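Local coordinates for protein protease (Penicillium cyclopium, PDB 5Z6O) that hydrolyses proteins as a subtilisin-like serine protease of the proteinase K kind that binds calcium and probably cleaves casein, gelatin and type IV collagen, at residues Q5-S10 / A23-Y28; S30-G35 / A89-V94; A78-G83 / K210-A215; N180-A185 / V202-A207. All blocks are in the same frame, centred on the assembly; numbering follows the deposited sequence.

Contact 1 of 4, residues Q5-S10 / A23-Y28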
loop_
_atom_site.group_PDB
_atom_site.type_symbol
_atom_site.label_atom_id
_atom_site.label_comp_id
_atom_site.label_asym_id
_atom_site.label_seq_id
_atom_site.Cartn_x
_atom_site.Cartn_y
_atom_site.Cartn_z
ATOM N N GLN A 5 -12.483 13.402 8.529
ATOM C CA GLN A 5 -13.047 13.388 7.189
ATOM C C GLN A 5 -14.394 12.691 7.319
ATOM O O GLN A 5 -14.456 11.467 7.422
ATOM C CB GLN A 5 -12.158 12.640 6.199
ATOM C CG GLN A 5 -12.819 12.566 4.819
ATOM C CD GLN A 5 -11.959 11.845 3.779
ATOM O OE1 GLN A 5 -11.017 11.158 4.148
ATOM N NE2 GLN A 5 -12.318 11.955 2.492
ATOM N N ARG A 6 -15.479 13.455 7.319
ATOM C CA ARG A 6 -16.777 12.832 7.557
ATOM C C ARG A 6 -17.317 12.145 6.308
ATOM O O ARG A 6 -17.115 12.606 5.188
ATOM C CB ARG A 6 -17.779 13.882 8.058
ATOM C CG ARG A 6 -17.427 14.265 9.479
ATOM C CD ARG A 6 -18.532 14.989 10.199
ATOM N NE ARG A 6 -17.939 15.675 11.333
ATOM C CZ ARG A 6 -17.842 15.185 12.563
ATOM N NH1 ARG A 6 -18.298 13.979 12.867
ATOM N NH2 ARG A 6 -17.284 15.928 13.503
ATOM N N ASN A 7 -18.053 11.052 6.517
ATOM C CA ASN A 7 -18.669 10.302 5.413
ATOM C C ASN A 7 -17.628 9.970 4.346
ATOM O O ASN A 7 -17.767 10.291 3.162
ATOM C CB ASN A 7 -19.840 11.074 4.815
ATOM C CG ASN A 7 -20.874 11.412 5.870
ATOM O OD1 ASN A 7 -21.350 12.554 5.970
ATOM N ND2 ASN A 7 -21.181 10.424 6.716
ATOM N N SER A 8 -16.530 9.383 4.789
ATOM C CA SER A 8 -15.426 9.184 3.860
ATOM C C SER A 8 -15.889 8.343 2.674
ATOM O O SER A 8 -16.694 7.416 2.838
ATOM C CB SER A 8 -14.280 8.477 4.558
ATOM O OG SER A 8 -14.736 7.245 5.106
ATOM N N PRO A 9 -15.360 8.607 1.482
ATOM C CA PRO A 9 -15.908 7.986 0.265
ATOM C C PRO A 9 -15.467 6.554 0.024
ATOM O O PRO A 9 -15.858 5.967 -0.992
ATOM C CB PRO A 9 -15.389 8.906 -0.849
ATOM C CG PRO A 9 -14.151 9.469 -0.307
ATOM C CD PRO A 9 -14.390 9.671 1.181
ATOM N N SER A 10 -14.657 5.973 0.906
ATOM C CA SER A 10 -14.338 4.552 0.822
ATOM C C SER A 10 -14.417 3.996 2.236
ATOM O O SER A 10 -13.818 4.590 3.141
ATOM C CB SER A 10 -12.934 4.322 0.244
ATOM O OG SER A 10 -12.660 2.919 0.193
ATOM N N ALA A 23 -18.070 2.223 10.871
ATOM C CA ALA A 23 -17.809 3.642 11.037
ATOM C C ALA A 23 -17.969 4.375 9.709
ATOM O O ALA A 23 -17.796 3.801 8.631
ATOM C CB ALA A 23 -16.397 3.852 11.583
ATOM N N THR A 24 -18.288 5.672 9.787
ATOM C CA THR A 24 -18.469 6.432 8.560
ATOM C C THR A 24 -17.428 7.508 8.365
ATOM O O THR A 24 -17.324 8.024 7.257
ATOM C CB THR A 24 -19.850 7.100 8.516
ATOM O OG1 THR A 24 -19.978 7.953 9.640
ATOM C CG2 THR A 24 -20.961 6.048 8.534
ATOM N N ASP A 25 -16.700 7.880 9.414
ATOM C CA ASP A 25 -15.747 8.979 9.353
ATOM C C ASP A 25 -14.324 8.479 9.507
ATOM O O ASP A 25 -14.072 7.533 10.244
ATOM C CB ASP A 25 -15.990 9.986 10.467
ATOM C CG ASP A 25 -17.414 10.468 10.513
ATOM O OD1 ASP A 25 -18.103 10.420 9.482
ATOM O OD2 ASP A 25 -17.824 10.900 11.596
ATOM N N TYR A 26 -13.396 9.153 8.853
ATOM C CA TYR A 26 -11.970 8.847 8.987
ATOM C C TYR A 26 -11.310 9.908 9.867
ATOM O O TYR A 26 -11.396 11.104 9.575
ATOM C CB TYR A 26 -11.343 8.782 7.594
ATOM C CG TYR A 26 -9.838 8.580 7.584
ATOM C CD1 TYR A 26 -9.226 7.711 8.474
ATOM C CD2 TYR A 26 -9.042 9.236 6.647
ATOM C CE1 TYR A 26 -7.804 7.534 8.450
ATOM C CE2 TYR A 26 -7.657 9.060 6.616
ATOM C CZ TYR A 26 -7.062 8.199 7.517
ATOM O OH TYR A 26 -5.684 8.035 7.518
ATOM N N VAL A 27 -10.670 9.478 10.951
ATOM C CA VAL A 27 -10.086 10.377 11.951
ATOM C C VAL A 27 -8.587 10.114 11.986
ATOM O O VAL A 27 -8.174 8.957 12.131
ATOM C CB VAL A 27 -10.696 10.151 13.351
ATOM C CG1 VAL A 27 -10.119 11.166 14.330
ATOM C CG2 VAL A 27 -12.222 10.248 13.290
ATOM N N TYR A 28 -7.783 11.179 11.875
ATOM C CA TYR A 28 -6.332 11.013 11.753
ATOM C C TYR A 28 -5.647 12.267 12.286
ATOM O O TYR A 28 -6.224 13.346 12.292
ATOM C CB TYR A 28 -5.921 10.721 10.285
ATOM C CG TYR A 28 -6.288 11.846 9.327
ATOM C CD1 TYR A 28 -7.571 11.931 8.754
ATOM C CD2 TYR A 28 -5.372 12.843 9.030
ATOM C CE1 TYR A 28 -7.910 12.989 7.894
ATOM C CE2 TYR A 28 -5.687 13.883 8.151
ATOM C CZ TYR A 28 -6.967 13.959 7.622
ATOM O OH TYR A 28 -7.212 14.977 6.755
HETATM O O HOH W 1 -20.247 12.284 11.044
HETATM O O HOH W 2 -17.080 5.675 5.130
#

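Contact 2 of 4, residues S30-G35 / A89-V94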
loop_
_atom_site.group_PDB
_atom_site.type_symbol
_atom_site.label_atom_id
_atom_site.label_comp_id
_atom_site.label_asym_id
_atom_site.label_seq_id
_atom_site.Cartn_x
_atom_site.Cartn_y
_atom_site.Cartn_z
ATOM N N SER A 30 -3.279 15.500 12.210
ATOM C CA SER A 30 -3.036 16.463 11.135
ATOM C C SER A 30 -1.656 16.342 10.505
ATOM O O SER A 30 -1.466 16.866 9.400
ATOM C CB SER A 30 -3.194 17.886 11.644
ATOM O OG SER A 30 -2.263 18.073 12.699
ATOM N N THR A 31 -0.690 15.690 11.163
ATOM C CA THR A 31 0.619 15.504 10.513
ATOM C C THR A 31 0.459 14.789 9.170
ATOM O O THR A 31 1.146 15.125 8.197
ATOM C CB THR A 31 1.599 14.736 11.400
ATOM O OG1 THR A 31 0.964 13.581 11.940
ATOM C CG2 THR A 31 2.130 15.628 12.545
ATOM N N ALA A 32 -0.433 13.790 9.114
ATOM C CA ALA A 32 -0.945 13.231 7.853
ATOM C C ALA A 32 0.156 12.739 6.919
ATOM O O ALA A 32 0.001 12.798 5.703
ATOM C CB ALA A 32 -1.829 14.263 7.126
ATOM N N GLY A 33 1.248 12.201 7.464
ATOM C CA GLY A 33 2.295 11.667 6.627
ATOM C C GLY A 33 3.149 12.703 5.937
ATOM O O GLY A 33 3.914 12.355 5.044
ATOM N N GLU A 34 3.076 13.964 6.330
ATOM C CA GLU A 34 3.830 14.988 5.617
ATOM C C GLU A 34 5.324 14.727 5.701
ATOM O O GLU A 34 5.833 14.305 6.735
ATOM C CB GLU A 34 3.525 16.382 6.208
ATOM C CG GLU A 34 4.082 17.535 5.360
ATOM C CD GLU A 34 3.468 18.892 5.735
ATOM O OE1 GLU A 34 3.458 19.229 6.937
ATOM O OE2 GLU A 34 2.986 19.603 4.826
ATOM N N GLY A 35 6.019 14.949 4.596
ATOM C CA GLY A 35 7.448 14.762 4.564
ATOM C C GLY A 35 7.907 13.353 4.289
ATOM O O GLY A 35 9.123 13.113 4.212
ATOM N N ALA A 89 -2.705 8.792 3.920
ATOM C CA ALA A 89 -1.675 9.748 4.335
ATOM C C ALA A 89 -1.797 10.939 3.401
ATOM O O ALA A 89 -1.127 11.010 2.364
ATOM C CB ALA A 89 -0.261 9.129 4.291
ATOM N N LYS A 90 -2.658 11.887 3.785
ATOM C CA LYS A 90 -3.138 12.902 2.860
ATOM C C LYS A 90 -2.123 14.005 2.571
ATOM O O LYS A 90 -2.408 14.843 1.720
ATOM C CB LYS A 90 -4.426 13.520 3.406
ATOM C CG LYS A 90 -5.558 12.476 3.510
ATOM C CD LYS A 90 -6.878 13.101 3.876
ATOM C CE LYS A 90 -7.863 12.001 4.192
ATOM N NZ LYS A 90 -8.424 11.341 2.998
ATOM N N LYS A 91 -0.972 14.029 3.238
ATOM C CA LYS A 91 0.082 15.024 2.951
ATOM C C LYS A 91 1.390 14.401 2.513
ATOM O O LYS A 91 2.367 15.130 2.303
ATOM C CB LYS A 91 0.337 15.919 4.186
ATOM C CG LYS A 91 -0.857 16.825 4.459
ATOM C CD LYS A 91 -0.599 17.728 5.650
ATOM C CE LYS A 91 -1.603 18.873 5.689
ATOM N NZ LYS A 91 -1.388 19.624 6.973
ATOM N N ALA A 92 1.429 13.086 2.337
ATOM C CA ALA A 92 2.650 12.416 1.892
ATOM C C ALA A 92 2.966 12.817 0.457
ATOM O O ALA A 92 2.095 13.279 -0.293
ATOM C CB ALA A 92 2.497 10.883 2.001
ATOM N N SER A 93 4.240 12.661 0.084
ATOM C CA SER A 93 4.666 12.781 -1.306
ATOM C C SER A 93 4.596 11.419 -1.986
ATOM O O SER A 93 4.850 10.388 -1.361
ATOM C CB SER A 93 6.097 13.301 -1.405
ATOM O OG SER A 93 6.244 14.544 -0.744
ATOM N N VAL A 94 4.267 11.427 -3.282
ATOM C CA VAL A 94 4.051 10.198 -4.047
ATOM C C VAL A 94 4.919 10.238 -5.292
ATOM O O VAL A 94 4.953 11.262 -5.976
ATOM C CB VAL A 94 2.577 10.033 -4.456
ATOM C CG1 VAL A 94 2.404 8.760 -5.229
ATOM C CG2 VAL A 94 1.755 9.989 -3.265
HETATM O O HOH W 3 -3.567 17.831 7.904
HETATM O O HOH W 4 1.034 21.473 5.577
HETATM O O HOH W 5 5.069 15.505 1.837
#

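Contact 3 of 4, residues A78-G83 / K210-A215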
loop_
_atom_site.group_PDB
_atom_site.type_symbol
_atom_site.label_atom_id
_atom_site.label_comp_id
_atom_site.label_asym_id
_atom_site.label_seq_id
_atom_site.Cartn_x
_atom_site.Cartn_y
_atom_site.Cartn_z
ATOM N N ALA A 78 -2.040 4.382 -5.652
ATOM C CA ALA A 78 -1.426 5.587 -5.098
ATOM C C ALA A 78 -2.468 6.457 -4.392
ATOM O O ALA A 78 -2.184 7.111 -3.375
ATOM C CB ALA A 78 -0.756 6.377 -6.231
ATOM N N SER A 79 -3.672 6.502 -4.939
ATOM C CA SER A 79 -4.735 7.320 -4.362
ATOM C C SER A 79 -5.163 6.803 -2.988
ATOM O O SER A 79 -5.353 7.591 -2.060
ATOM C CB SER A 79 -5.925 7.353 -5.348
ATOM O OG SER A 79 -7.017 8.044 -4.780
ATOM N N THR A 80 -5.336 5.491 -2.845
ATOM C CA THR A 80 -5.618 4.909 -1.530
ATOM C C THR A 80 -4.512 5.242 -0.543
ATOM O O THR A 80 -4.783 5.495 0.634
ATOM C CB THR A 80 -5.773 3.384 -1.686
ATOM O OG1 THR A 80 -6.966 3.144 -2.443
ATOM C CG2 THR A 80 -5.857 2.664 -0.345
ATOM N N ALA A 81 -3.251 5.261 -1.000
ATOM C CA ALA A 81 -2.171 5.497 -0.041
ATOM C C ALA A 81 -2.129 6.947 0.402
ATOM O O ALA A 81 -1.888 7.228 1.581
ATOM C CB ALA A 81 -0.809 5.117 -0.653
ATOM N N ALA A 82 -2.396 7.894 -0.540
ATOM C CA ALA A 82 -1.985 9.269 -0.285
ATOM C C ALA A 82 -2.890 10.327 -0.913
ATOM O O ALA A 82 -2.582 11.516 -0.774
ATOM C CB ALA A 82 -0.559 9.469 -0.797
ATOM N N GLY A 83 -3.999 9.954 -1.545
ATOM C CA GLY A 83 -4.882 10.954 -2.118
ATOM C C GLY A 83 -5.598 11.788 -1.073
ATOM O O GLY A 83 -5.905 11.335 0.023
ATOM N N LYS A 210 -11.746 -5.228 -0.291
ATOM C CA LYS A 210 -12.874 -5.515 -1.175
ATOM C C LYS A 210 -13.735 -4.281 -1.303
ATOM O O LYS A 210 -14.094 -3.655 -0.285
ATOM C CB LYS A 210 -13.711 -6.687 -0.650
ATOM C CG LYS A 210 -14.970 -6.946 -1.516
ATOM C CD LYS A 210 -15.702 -8.212 -1.048
ATOM C CE LYS A 210 -16.868 -8.541 -1.992
ATOM N NZ LYS A 210 -18.039 -7.733 -1.624
ATOM N N ASP A 211 -14.053 -3.919 -2.556
ATOM C CA ASP A 211 -14.872 -2.744 -2.881
ATOM C C ASP A 211 -14.272 -1.471 -2.294
ATOM O O ASP A 211 -14.903 -0.757 -1.511
ATOM C CB ASP A 211 -16.346 -2.922 -2.446
ATOM C CG ASP A 211 -17.014 -4.071 -3.183
ATOM O OD1 ASP A 211 -16.721 -4.257 -4.370
ATOM O OD2 ASP A 211 -17.797 -4.814 -2.587
ATOM N N ILE A 212 -13.052 -1.172 -2.747
ATOM C CA ILE A 212 -12.291 -0.006 -2.297
ATOM C C ILE A 212 -12.376 1.060 -3.392
ATOM O O ILE A 212 -12.051 0.789 -4.548
ATOM C CB ILE A 212 -10.830 -0.377 -2.011
ATOM C CG1 ILE A 212 -10.733 -1.420 -0.898
ATOM C CG2 ILE A 212 -10.015 0.911 -1.731
ATOM C CD1 ILE A 212 -11.340 -0.900 0.426
ATOM N N THR A 213 -12.856 2.257 -3.047
ATOM C CA THR A 213 -13.014 3.341 -4.006
ATOM C C THR A 213 -11.819 4.286 -3.942
ATOM O O THR A 213 -11.416 4.710 -2.849
ATOM C CB THR A 213 -14.312 4.097 -3.718
ATOM O OG1 THR A 213 -15.394 3.153 -3.798
ATOM C CG2 THR A 213 -14.539 5.280 -4.723
ATOM N N ALA A 214 -11.278 4.653 -5.113
ATOM C CA ALA A 214 -10.150 5.586 -5.150
ATOM C C ALA A 214 -10.069 6.222 -6.540
ATOM O O ALA A 214 -10.866 5.911 -7.429
ATOM C CB ALA A 214 -8.832 4.875 -4.804
ATOM N N ALA A 215 -9.076 7.095 -6.734
ATOM C CA ALA A 215 -8.962 7.858 -7.982
ATOM C C ALA A 215 -8.668 6.953 -9.176
ATOM O O ALA A 215 -8.041 5.891 -9.055
ATOM C CB ALA A 215 -7.825 8.884 -7.851
HETATM O O HOH W 6 -9.328 4.430 -0.945
#

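Contact 4 of 4, residues N180-A185 / V202-A207. With CA (calcium ion), chain B.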
loop_
_atom_site.group_PDB
_atom_site.type_symbol
_atom_site.label_atom_id
_atom_site.label_comp_id
_atom_site.label_asym_id
_atom_site.label_seq_id
_atom_site.Cartn_x
_atom_site.Cartn_y
_atom_site.Cartn_z
ATOM N N ASN A 180 11.318 -9.962 5.416
ATOM C CA ASN A 180 11.188 -8.644 6.036
ATOM C C ASN A 180 10.248 -7.679 5.339
ATOM O O ASN A 180 10.267 -6.486 5.708
ATOM C CB ASN A 180 12.554 -7.952 6.140
ATOM C CG ASN A 180 13.548 -8.797 6.893
ATOM O OD1 ASN A 180 13.259 -9.253 8.006
ATOM N ND2 ASN A 180 14.701 -9.051 6.283
ATOM N N VAL A 181 9.465 -8.113 4.351
ATOM C CA VAL A 181 8.455 -7.236 3.756
ATOM C C VAL A 181 7.216 -7.317 4.607
ATOM O O VAL A 181 7.106 -8.188 5.471
ATOM C CB VAL A 181 8.136 -7.615 2.295
ATOM C CG1 VAL A 181 9.366 -7.457 1.416
ATOM C CG2 VAL A 181 7.586 -9.025 2.209
ATOM N N CYS A 182 6.279 -6.385 4.394
ATOM C CA CYS A 182 5.047 -6.354 5.167
ATOM C C CYS A 182 3.973 -6.854 4.202
ATOM O O CYS A 182 3.617 -6.159 3.249
ATOM C CB CYS A 182 4.785 -4.935 5.679
ATOM S SG CYS A 182 3.872 -4.872 7.248
ATOM N N THR A 183 3.548 -8.102 4.376
ATOM C CA THR A 183 2.685 -8.772 3.404
ATOM C C THR A 183 1.229 -8.691 3.862
ATOM O O THR A 183 0.911 -9.106 4.990
ATOM C CB THR A 183 3.104 -10.236 3.282
ATOM O OG1 THR A 183 4.458 -10.297 2.818
ATOM C CG2 THR A 183 2.217 -10.978 2.323
ATOM N N ILE A 184 0.341 -8.208 2.976
ATOM C CA ILE A 184 -0.973 -7.707 3.399
ATOM C C ILE A 184 -2.072 -8.528 2.726
ATOM O O ILE A 184 -2.127 -8.617 1.496
ATOM C CB ILE A 184 -1.150 -6.214 3.060
ATOM C CG1 ILE A 184 0.069 -5.379 3.480
ATOM C CG2 ILE A 184 -2.422 -5.678 3.698
ATOM C CD1 ILE A 184 0.443 -5.607 4.964
ATOM N N ALA A 185 -2.970 -9.094 3.530
ATOM C CA ALA A 185 -4.149 -9.787 3.029
ATOM C C ALA A 185 -5.353 -8.853 3.037
ATOM O O ALA A 185 -5.330 -7.774 3.643
ATOM C CB ALA A 185 -4.430 -11.046 3.871
ATOM N N VAL A 202 3.003 -16.208 6.288
ATOM C CA VAL A 202 3.799 -15.048 5.885
ATOM C C VAL A 202 2.986 -13.763 5.899
ATOM O O VAL A 202 3.569 -12.687 5.777
ATOM C CB VAL A 202 4.426 -15.160 4.481
ATOM C CG1 VAL A 202 5.379 -16.310 4.439
ATOM C CG2 VAL A 202 3.375 -15.297 3.395
ATOM N N VAL A 203 1.660 -13.849 6.027
ATOM C CA VAL A 203 0.840 -12.641 6.071
ATOM C C VAL A 203 1.055 -11.927 7.401
ATOM O O VAL A 203 0.918 -12.520 8.477
ATOM C CB VAL A 203 -0.637 -12.995 5.845
ATOM C CG1 VAL A 203 -1.547 -11.791 6.155
ATOM C CG2 VAL A 203 -0.840 -13.419 4.410
ATOM N N ASP A 204 1.370 -10.635 7.337
ATOM C CA ASP A 204 1.599 -9.870 8.552
ATOM C C ASP A 204 0.294 -9.320 9.125
ATOM O O ASP A 204 0.129 -9.254 10.357
ATOM C CB ASP A 204 2.577 -8.719 8.263
ATOM C CG ASP A 204 3.977 -9.239 7.944
ATOM O OD1 ASP A 204 4.622 -9.737 8.889
ATOM O OD2 ASP A 204 4.388 -9.253 6.766
ATOM N N LEU A 205 -0.631 -8.894 8.260
ATOM C CA LEU A 205 -1.939 -8.413 8.735
ATOM C C LEU A 205 -2.888 -8.251 7.548
ATOM O O LEU A 205 -2.496 -8.375 6.386
ATOM C CB LEU A 205 -1.831 -7.093 9.512
ATOM C CG LEU A 205 -1.432 -5.873 8.713
ATOM C CD1 LEU A 205 -2.021 -4.605 9.389
ATOM C CD2 LEU A 205 0.096 -5.703 8.681
ATOM N N TYR A 206 -4.145 -7.972 7.872
ATOM C CA TYR A 206 -5.217 -7.655 6.930
ATOM C C TYR A 206 -5.379 -6.151 6.815
ATOM O O TYR A 206 -5.145 -5.410 7.775
ATOM C CB TYR A 206 -6.585 -8.228 7.389
ATOM C CG TYR A 206 -6.754 -9.713 7.089
ATOM C CD1 TYR A 206 -6.156 -10.699 7.909
ATOM C CD2 TYR A 206 -7.494 -10.126 5.967
ATOM C CE1 TYR A 206 -6.298 -12.074 7.593
ATOM C CE2 TYR A 206 -7.655 -11.485 5.653
ATOM C CZ TYR A 206 -7.066 -12.438 6.464
ATOM O OH TYR A 206 -7.267 -13.752 6.110
ATOM N N ALA A 207 -5.868 -5.722 5.648
ATOM C CA ALA A 207 -6.324 -4.352 5.472
ATOM C C ALA A 207 -7.474 -4.392 4.496
ATOM O O ALA A 207 -7.612 -5.372 3.749
ATOM C CB ALA A 207 -5.198 -3.446 4.947
HETATM CA CA CA B . 6.636 -9.998 7.238
HETATM O O HOH W 7 8.900 -11.083 6.413
HETATM O O HOH W 8 6.159 -11.052 5.248
HETATM O O HOH W 9 5.724 -12.021 7.637
HETATM O O HOH W 10 7.831 -8.314 8.387
HETATM O O HOH W 11 7.350 -11.188 9.211
#

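Contact 1 of 4, residues Q5-S10 / A23-Y28
Thr24 meets the loop residues Asn7 and Ser8 with its backbone carbonyl. Thr24 O accepts the backbone N-H of Ser8 at 2.9 Å, with the donor nearly in line with the C=O bond. A water accepts from Ser8 OG and donates to the same carbonyl. The Thr24 side chain lies beside that of Asn7, both pointing the same way. Its hydroxyl serves the next residue, and Thr24 OG1 donates to Asp25 OD1 at 3.1 Å.

Asp25 carries the charged part of the contact. Its CG stands anti to the carbonyl carbon (chi1 -53°), which swings the carboxylate toward the backbone of Arg6 and Asn7. OD1 is gripped from opposite faces of the carboxylate plane. Thr24 OG1 comes from well above it, and Asn7 N gives a nearly straight bond of 3.0 Å. OD2 makes a long salt bridge to Arg6 NH1 (3.4 Å), the two flat groups standing almost perpendicular. A water links the same two atoms. With alanine in its place, the Asn7 N-H, the Thr24 hydroxyl and the Arg6 guanidinium would probably each lose this partner.

Tyr26 pairs with Gln5 through two backbone bonds, Gln5 N to Tyr26 O (2.7 Å) and Tyr26 N to Gln5 O (2.9 Å). Gln5 OE1 reaches the ring edge of Tyr26, near CD2 (3.7 Å), but it is bonded to Lys90. Tyr26 OH is bonded to Val88 O. Tyr28 lies over one face of the Tyr26 ring. The Gln5-Tyr26 pair, an antiparallel hydrogen-bonded pair, belongs to the two-stranded sheet of 2-5 and 26-29, a small sheet near the N-terminus, at the protein surface.

Contact 2 of 4, residues S30-G35 / A89-V94
Ala32 O receives the backbone N-H of Lys91 at 2.9 Å, with the donor in the carbonyl plane. This is the one direct hydrogen bond between the segments, and the tight packing gathers round it. Lys91 CB touches Ala32 O at 3.5 Å. The Ala32 methyl rests against Lys91 CG (3.8 Å), alongside the start of the lysine chain. Gly33 allows the close approach. A side chain there would run into Ala89 CB, and its positive phi of 74° also suits glycine. Next to it, Ala92 CA points a C-H at Gly33 O (3.4 Å).

Two beta turns are docked here. The first is of type I' from Thr31 to Glu34, and the second is of type I from Ala89 to Ala92. They lead into strands 37-42 and 93-98, which are neighbours in the parallel sheet of the subtilase fold. Ser93 is already bonded through its backbone to Ile36 and Ile38, at the start of strand 37-42.

The outer side is looser and runs through water. Lys91 is extended beyond CG, and its chain crosses Glu34 obliquely, CB to CB. Its ammonium stays 4.9 Å (NZ to OE1) from the Glu34 carboxylate, so the opposite charges do not touch. One water accepts from Lys91 NZ and donates to Ser30 O. A second donates to Glu34 OE2 and takes only a weak bond from Lys91 NZ. A third joins Gly35 N, Lys91 O and Ser93 OG. Lys90 turns its ammonium to a different side, to the carbonyls of Ser84 and Gly87.

Contact 3 of 4, residues A78-G83 / K210-A215
Near the far end of the helix that opens with His73, the probable charge-relay histidine, Ser79 and Thr80 meet Ile212, Ala214 and Ala215 of a buried hairpin strand. Helix 78-82 and strand 212-215 run nearly at right angles (96°), and their axes come within 7.0 Å. Ser79 makes the one direct hydrogen bond. Its OG lies anti to the backbone nitrogen (chi1 175°), which points it away from the helix at Ala215. There Ser79 OG accepts the backbone N-H of Ala215 at 3.0 Å, in a fairly straight bond. The same hydroxyl is also bonded to Asp51, so it has two partners. The fit is close: Ser79 CB and Ala215 CB are only 3.5 Å apart.

Strand 212-215 pairs with strand 221-224 in an antiparallel hairpin. Asp211 and Ile212 both face Leu224, forming a G1 beta bulge where the hairpin pairing begins. The hairpin sits against two helices of the subtilase core, 73-82 and 227-245. Ile212 also packs on Met229 and His233 of the second helix, and Thr80 on Pro232 and His233. The side chain of Ile212 lies about 9 Å from that of Ser228, the probable nucleophile.

Thr80 OG1 points its oxygen at methyl groups. It touches Ala214 CB at 3.5 Å and Ile212 CG2 at 3.8 Å, the threonine and isoleucine side chains crossing at about a right angle. It also has a weak hydrogen bond with His76 O and a water partner. The water accepts from Thr80 OG1 (3.1 Å) and donates to Thr213 O (2.8 Å), bridging helix to strand where no direct backbone bond joins them.

Contact 4 of 4, residues N180-A185 / V202-A207
Strands 182-185 and 205-207 run parallel in sense but are splayed by 53°, with Ile184 paired to Leu205 and Ala185 to Tyr206. Three backbone bonds hold them: Asp204 N to Thr183 O (2.8 Å), Ala185 N to Leu205 O (3.0 Å) and Ala207 N to Ala185 O (2.9 Å). Leu205 N is buried between them without a partner in the model.

Asp204 closes the loop end. Its OD2 uses the anti lone pair for a straight bond from Thr183 N (2.8 Å). Both carboxylate oxygens also bind the calcium ion, OD2 at 2.4 Å and OD1 more loosely. Val181 O and five waters complete eight ligands. One of these waters donates to both Thr183 OG1 and Val202 O, tying the metal shell to each segment. Thr183 OG1 is itself bonded to Ala176 O.

Apolar contacts run along the strand pair. Leu205 CG sits in the crowded position between backbone N and carbonyl carbon (chi1 68°). From there its CD2 lies alongside Ile184 CD1 (3.7 Å) and near Cys182 SG, which is in a disulfide with Cys253. On the other face the Ala185 methyl lies over the Tyr206 ring, 3.8 Å from CB to the centroid, in a CH-pi contact. Tyr206 OH is bonded to Ser193. Replacing Tyr206 by alanine would probably open a gap beside the Ala185 methyl and leave the Ser193 hydroxyl without this partner.

The Asp204 carboxylate is thus shared by metal and strand. Calcium and the Thr183 N-H should both favour its charged form, and the same carboxylate joins the metal to the start of the strand pair.

How the contacts relate
Contact 1 lies at the surface, contact 2 is partly buried, and contacts 3 and 4 are buried. The chemistry follows: a salt bridge and waters in contact 1, water bridges round a lysine in contact 2, a serine hydrogen bond, one water and methyl packing in contact 3, and strand pairing with a calcium site in contact 4. Contacts 2 and 4 both reach the seven-stranded parallel sheet, on opposite sides of the chain's centre, and do not touch. Lys90 links contact 2 to Gln5 of contact 1. Ala89 bonds to Ala81, joining contact 2 to contact 3. Ser10 of contact 1 packs on Ile212 and Thr213 of contact 3. Contact 4 is nested in the chain loop that contact 3 closes.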